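Local coordinates for putative lipoprotein YerB (Bacillus subtilis, PDB 2PSB) that is of unknown function but is probably a lipoprotein attached to the cell membrane and interacts with PcrA, at residues Arg44-Glu57 against Arg210-Thr222. Residues are numbered along the deposited sequence; the frame is centred on the assembly and turned at random.
Sequences RPQSGLSKADIVIE and RSSDGVITTDRET
The carboxylate of Asp-219 reaches into the turn Gly-48 to Lys-51 and holds it with both oxygens. OD1 accepts from Gly-48 N (2.9 Å) on its syn side and, from the opposite face of its plane, from Glu-221 N, which closes an Asx turn. OD2 takes Ser-50 OG at 2.7 Å on its anti side and Ser-50 N from above the plane. Ser-50 can offer both groups because chi1 of 60° tucks OG between its backbone N and carbonyl carbon. Aspartate suits the place because its short side chain carries two acceptor oxygens close to the backbone, enough for these four donors, and replacing it with an alanine would probably leave Gly-48 N and both Ser-50 donors without their acceptor, setting the turn free to shift. Gly-48 itself suits its positive phi, where a CB would jam against the preceding carbonyl O.

Alongside, Gln-46 O accepts from Arg-220 N at 2.9 Å, and Ser-47 OG donates to Glu-221 OE2 at 2.6 Å. Pro-45, after a cis peptide bond, lays its ring over one face of the Arg-220 guanidinium and presses CB tightly on Thr-218 CG2 (3.4 Å). Water 2 links Arg-220 NE to Pro-45 O and Ser-47 OG.

Two salt bridges lie further along. Arg-44 NH1 meets Asp-213 OD2 at 2.7 Å, nearly straight and in the guanidinium plane, while Glu-57 OE2 receives Arg-210 NH2 (2.9 Å) from above its carboxylate. Thr-65 holds the other oxygen of Glu-57; Thr-217 OG1 and Tyr-199 steady the Arg-210 guanidinium.

The contact thus joins the two DUF3048 family regions: loop 44-51 packs along 212-222, while strand 54-59, between strands 65-71 and 293-298, meets strand 207-212 through Glu-57 alone.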
loop_
_atom_site.group_PDB
_atom_site.type_symbol
_atom_site.label_atom_id
_atom_site.label_comp_id
_atom_site.label_asym_id
_atom_site.label_seq_id
_atom_site.Cartn_x
_atom_site.Cartn_y
_atom_site.Cartn_z
ATOM N N ARG A 44 3.279 0.391 -14.867
ATOM C CA ARG A 44 4.209 1.407 -14.369
ATOM C C ARG A 44 4.549 2.425 -15.437
ATOM O O ARG A 44 4.705 2.076 -16.599
ATOM C CB ARG A 44 5.483 0.718 -13.890
ATOM C CG ARG A 44 5.216 -0.500 -13.018
ATOM C CD ARG A 44 6.481 -1.319 -12.809
ATOM N NE ARG A 44 6.191 -2.553 -12.095
ATOM C CZ ARG A 44 7.021 -3.582 -11.993
ATOM N NH1 ARG A 44 8.218 -3.538 -12.566
ATOM N NH2 ARG A 44 6.652 -4.657 -11.315
ATOM N N PRO A 45 4.646 3.710 -15.060
ATOM C CA PRO A 45 4.447 4.218 -13.699
ATOM C C PRO A 45 2.954 4.403 -13.411
ATOM O O PRO A 45 2.185 4.700 -14.312
ATOM C CB PRO A 45 5.199 5.546 -13.727
ATOM C CG PRO A 45 4.884 6.043 -15.098
ATOM C CD PRO A 45 5.055 4.806 -15.963
ATOM N N GLN A 46 2.561 4.228 -12.153
ATOM C CA GLN A 46 1.175 4.377 -11.758
ATOM C C GLN A 46 0.861 5.843 -11.485
ATOM O O GLN A 46 1.757 6.698 -11.532
ATOM C CB GLN A 46 0.902 3.538 -10.509
ATOM C CG GLN A 46 1.144 2.031 -10.705
ATOM C CD GLN A 46 2.561 1.593 -10.340
ATOM O OE1 GLN A 46 3.521 2.367 -10.456
ATOM N NE2 GLN A 46 2.699 0.343 -9.914
ATOM N N SER A 47 -0.407 6.135 -11.202
ATOM C CA SER A 47 -0.841 7.496 -10.903
ATOM C C SER A 47 -1.282 7.657 -9.444
ATOM O O SER A 47 -2.011 6.808 -8.911
ATOM C CB SER A 47 -2.005 7.892 -11.812
ATOM O OG SER A 47 -1.596 7.966 -13.171
ATOM N N GLY A 48 -0.819 8.736 -8.808
ATOM C CA GLY A 48 -1.195 9.038 -7.434
ATOM C C GLY A 48 -0.425 8.453 -6.258
ATOM O O GLY A 48 -0.748 8.765 -5.114
ATOM N N LEU A 49 0.586 7.625 -6.502
ATOM C CA LEU A 49 1.336 7.040 -5.383
ATOM C C LEU A 49 2.160 8.034 -4.559
ATOM O O LEU A 49 2.580 7.709 -3.445
ATOM C CB LEU A 49 2.241 5.891 -5.860
ATOM C CG LEU A 49 1.528 4.617 -6.327
ATOM C CD1 LEU A 49 2.530 3.475 -6.466
ATOM C CD2 LEU A 49 0.440 4.235 -5.320
ATOM N N SER A 50 2.387 9.239 -5.082
ATOM C CA SER A 50 3.151 10.239 -4.331
ATOM C C SER A 50 2.275 10.954 -3.303
ATOM O O SER A 50 2.780 11.652 -2.418
ATOM C CB SER A 50 3.775 11.273 -5.267
ATOM O OG SER A 50 2.795 11.963 -6.018
ATOM N N LYS A 51 0.961 10.778 -3.424
ATOM C CA LYS A 51 0.021 11.398 -2.501
ATOM C C LYS A 51 -0.419 10.426 -1.406
ATOM O O LYS A 51 -1.092 10.832 -0.459
ATOM C CB LYS A 51 -1.222 11.895 -3.245
ATOM C CG LYS A 51 -0.959 12.902 -4.345
ATOM C CD LYS A 51 -0.312 14.152 -3.820
ATOM C CE LYS A 51 0.102 15.071 -4.969
ATOM N NZ LYS A 51 1.107 14.454 -5.894
ATOM N N ALA A 52 -0.051 9.154 -1.529
ATOM C CA ALA A 52 -0.447 8.140 -0.542
ATOM C C ALA A 52 0.380 8.207 0.734
ATOM O O ALA A 52 1.604 8.360 0.689
ATOM C CB ALA A 52 -0.346 6.726 -1.156
ATOM N N ASP A 53 -0.282 8.088 1.881
ATOM C CA ASP A 53 0.429 8.123 3.149
ATOM C C ASP A 53 1.120 6.782 3.410
ATOM O O ASP A 53 2.249 6.736 3.902
ATOM C CB ASP A 53 -0.530 8.457 4.293
ATOM C CG ASP A 53 -1.245 9.788 4.093
ATOM O OD1 ASP A 53 -0.689 10.677 3.434
ATOM O OD2 ASP A 53 -2.354 9.964 4.625
ATOM N N ILE A 54 0.434 5.700 3.052
ATOM C CA ILE A 54 0.936 4.343 3.235
ATOM C C ILE A 54 0.678 3.533 1.987
ATOM O O ILE A 54 -0.410 3.582 1.415
ATOM C CB ILE A 54 0.213 3.602 4.383
ATOM C CG1 ILE A 54 0.297 4.406 5.674
ATOM C CG2 ILE A 54 0.821 2.206 4.569
ATOM C CD1 ILE A 54 -0.740 3.985 6.691
ATOM N N VAL A 55 1.686 2.786 1.563
ATOM C CA VAL A 55 1.557 1.930 0.405
ATOM C C VAL A 55 2.042 0.549 0.827
ATOM O O VAL A 55 3.120 0.417 1.412
ATOM C CB VAL A 55 2.401 2.434 -0.779
ATOM C CG1 VAL A 55 2.376 1.379 -1.902
ATOM C CG2 VAL A 55 1.837 3.779 -1.295
ATOM N N ILE A 56 1.239 -0.474 0.546
ATOM C CA ILE A 56 1.607 -1.836 0.907
ATOM C C ILE A 56 1.736 -2.718 -0.327
ATOM O O ILE A 56 0.829 -2.806 -1.146
ATOM C CB ILE A 56 0.586 -2.453 1.892
ATOM C CG1 ILE A 56 0.457 -1.542 3.121
ATOM C CG2 ILE A 56 1.059 -3.845 2.355
ATOM C CD1 ILE A 56 -0.891 -0.905 3.296
ATOM N N GLU A 57 2.893 -3.354 -0.461
ATOM C CA GLU A 57 3.163 -4.229 -1.587
ATOM C C GLU A 57 3.167 -5.668 -1.105
ATOM O O GLU A 57 3.713 -5.975 -0.048
ATOM C CB GLU A 57 4.519 -3.862 -2.218
ATOM C CG GLU A 57 4.969 -4.756 -3.375
ATOM C CD GLU A 57 6.283 -4.289 -3.998
ATOM O OE1 GLU A 57 6.582 -4.730 -5.126
ATOM O OE2 GLU A 57 7.017 -3.487 -3.365
ATOM N N ARG A 210 12.736 4.787 -4.425
ATOM C CA ARG A 210 12.383 3.430 -4.799
ATOM C C ARG A 210 12.575 3.190 -6.285
ATOM O O ARG A 210 12.518 4.117 -7.094
ATOM C CB ARG A 210 10.924 3.149 -4.412
ATOM C CG ARG A 210 10.465 1.721 -4.654
ATOM C CD ARG A 210 9.015 1.548 -4.212
ATOM N NE ARG A 210 8.550 0.169 -4.334
ATOM C CZ ARG A 210 8.248 -0.439 -5.472
ATOM N NH1 ARG A 210 8.351 0.199 -6.633
ATOM N NH2 ARG A 210 7.834 -1.699 -5.443
ATOM N N SER A 211 12.817 1.934 -6.631
ATOM C CA SER A 211 12.972 1.535 -8.017
ATOM C C SER A 211 12.545 0.077 -8.059
ATOM O O SER A 211 12.661 -0.647 -7.068
ATOM C CB SER A 211 14.426 1.659 -8.485
ATOM O OG SER A 211 15.211 0.621 -7.930
ATOM N N SER A 212 12.044 -0.342 -9.209
ATOM C CA SER A 212 11.605 -1.708 -9.390
ATOM C C SER A 212 12.216 -2.164 -10.702
ATOM O O SER A 212 12.258 -1.406 -11.668
ATOM C CB SER A 212 10.072 -1.759 -9.459
ATOM O OG SER A 212 9.594 -0.759 -10.351
ATOM N N ASP A 213 12.717 -3.391 -10.716
ATOM C CA ASP A 213 13.333 -3.961 -11.906
ATOM C C ASP A 213 14.324 -3.043 -12.629
ATOM O O ASP A 213 14.487 -3.145 -13.842
ATOM C CB ASP A 213 12.243 -4.415 -12.880
ATOM C CG ASP A 213 11.357 -5.507 -12.298
ATOM O OD1 ASP A 213 11.906 -6.439 -11.670
ATOM O OD2 ASP A 213 10.116 -5.442 -12.476
ATOM N N GLY A 214 14.977 -2.147 -11.894
ATOM C CA GLY A 214 15.953 -1.261 -12.510
ATOM C C GLY A 214 15.514 0.145 -12.886
ATOM O O GLY A 214 16.328 0.947 -13.351
ATOM N N VAL A 215 14.240 0.462 -12.688
ATOM C CA VAL A 215 13.742 1.792 -13.030
ATOM C C VAL A 215 13.274 2.468 -11.750
ATOM O O VAL A 215 12.650 1.827 -10.910
ATOM C CB VAL A 215 12.556 1.702 -14.022
ATOM C CG1 VAL A 215 12.196 3.084 -14.550
ATOM C CG2 VAL A 215 12.909 0.762 -15.166
ATOM N N ILE A 216 13.573 3.755 -11.587
ATOM C CA ILE A 216 13.145 4.447 -10.372
ATOM C C ILE A 216 11.622 4.629 -10.355
ATOM O O ILE A 216 11.014 5.007 -11.358
ATOM C CB ILE A 216 13.835 5.824 -10.219
ATOM C CG1 ILE A 216 13.619 6.343 -8.794
ATOM C CG2 ILE A 216 13.289 6.809 -11.250
ATOM C CD1 ILE A 216 14.385 7.610 -8.461
ATOM N N THR A 217 11.014 4.338 -9.208
ATOM C CA THR A 217 9.570 4.450 -9.048
ATOM C C THR A 217 9.118 5.900 -9.037
ATOM O O THR A 217 9.412 6.656 -8.111
ATOM C CB THR A 217 9.097 3.781 -7.750
ATOM O OG1 THR A 217 9.500 2.405 -7.756
ATOM C CG2 THR A 217 7.565 3.861 -7.630
ATOM N N THR A 218 8.375 6.267 -10.072
ATOM C CA THR A 218 7.863 7.614 -10.229
ATOM C C THR A 218 6.329 7.623 -10.282
ATOM O O THR A 218 5.690 6.572 -10.383
ATOM C CB THR A 218 8.402 8.221 -11.531
ATOM O OG1 THR A 218 8.112 9.617 -11.563
ATOM C CG2 THR A 218 7.761 7.564 -12.721
ATOM N N ASP A 219 5.752 8.818 -10.209
ATOM C CA ASP A 219 4.304 8.987 -10.271
ATOM C C ASP A 219 4.007 9.627 -11.625
ATOM O O ASP A 219 4.334 10.798 -11.851
ATOM C CB ASP A 219 3.822 9.909 -9.142
ATOM C CG ASP A 219 2.296 9.999 -9.052
ATOM O OD1 ASP A 219 1.602 9.725 -10.057
ATOM O OD2 ASP A 219 1.794 10.362 -7.969
ATOM N N ARG A 220 3.400 8.864 -12.528
ATOM C CA ARG A 220 3.087 9.395 -13.845
ATOM C C ARG A 220 2.488 10.797 -13.763
ATOM O O ARG A 220 2.736 11.630 -14.626
ATOM C CB ARG A 220 2.104 8.488 -14.595
ATOM C CG ARG A 220 1.709 9.050 -15.968
ATOM C CD ARG A 220 0.549 8.282 -16.602
ATOM N NE ARG A 220 0.833 6.860 -16.775
ATOM C CZ ARG A 220 1.618 6.355 -17.722
ATOM N NH1 ARG A 220 2.205 7.161 -18.603
ATOM N NH2 ARG A 220 1.816 5.038 -17.786
ATOM N N GLU A 221 1.713 11.056 -12.714
ATOM C CA GLU A 221 1.056 12.349 -12.551
ATOM C C GLU A 221 1.983 13.539 -12.286
ATOM O O GLU A 221 1.643 14.677 -12.621
ATOM C CB GLU A 221 -0.009 12.250 -11.457
ATOM C CG GLU A 221 -1.101 11.225 -11.771
ATOM C CD GLU A 221 -1.715 11.395 -13.175
ATOM O OE1 GLU A 221 -2.214 12.494 -13.492
ATOM O OE2 GLU A 221 -1.697 10.418 -13.964
ATOM N N THR A 222 3.151 13.282 -11.699
ATOM C CA THR A 222 4.115 14.342 -11.423
ATOM C C THR A 222 5.393 14.174 -12.241
ATOM O O THR A 222 6.157 15.125 -12.421
ATOM C CB THR A 222 4.543 14.355 -9.951
ATOM O OG1 THR A 222 5.125 13.086 -9.610
ATOM C CG2 THR A 222 3.364 14.644 -9.054
HETATM O O HOH W 1 10.252 -0.939 -13.491
HETATM O O HOH W 2 -0.353 5.640 -14.725
HETATM O O HOH W 3 0.770 2.866 -16.838
HETATM O O HOH W 4 4.045 4.784 -8.992
HETATM O O HOH W 5 -0.149 11.963 -7.976
#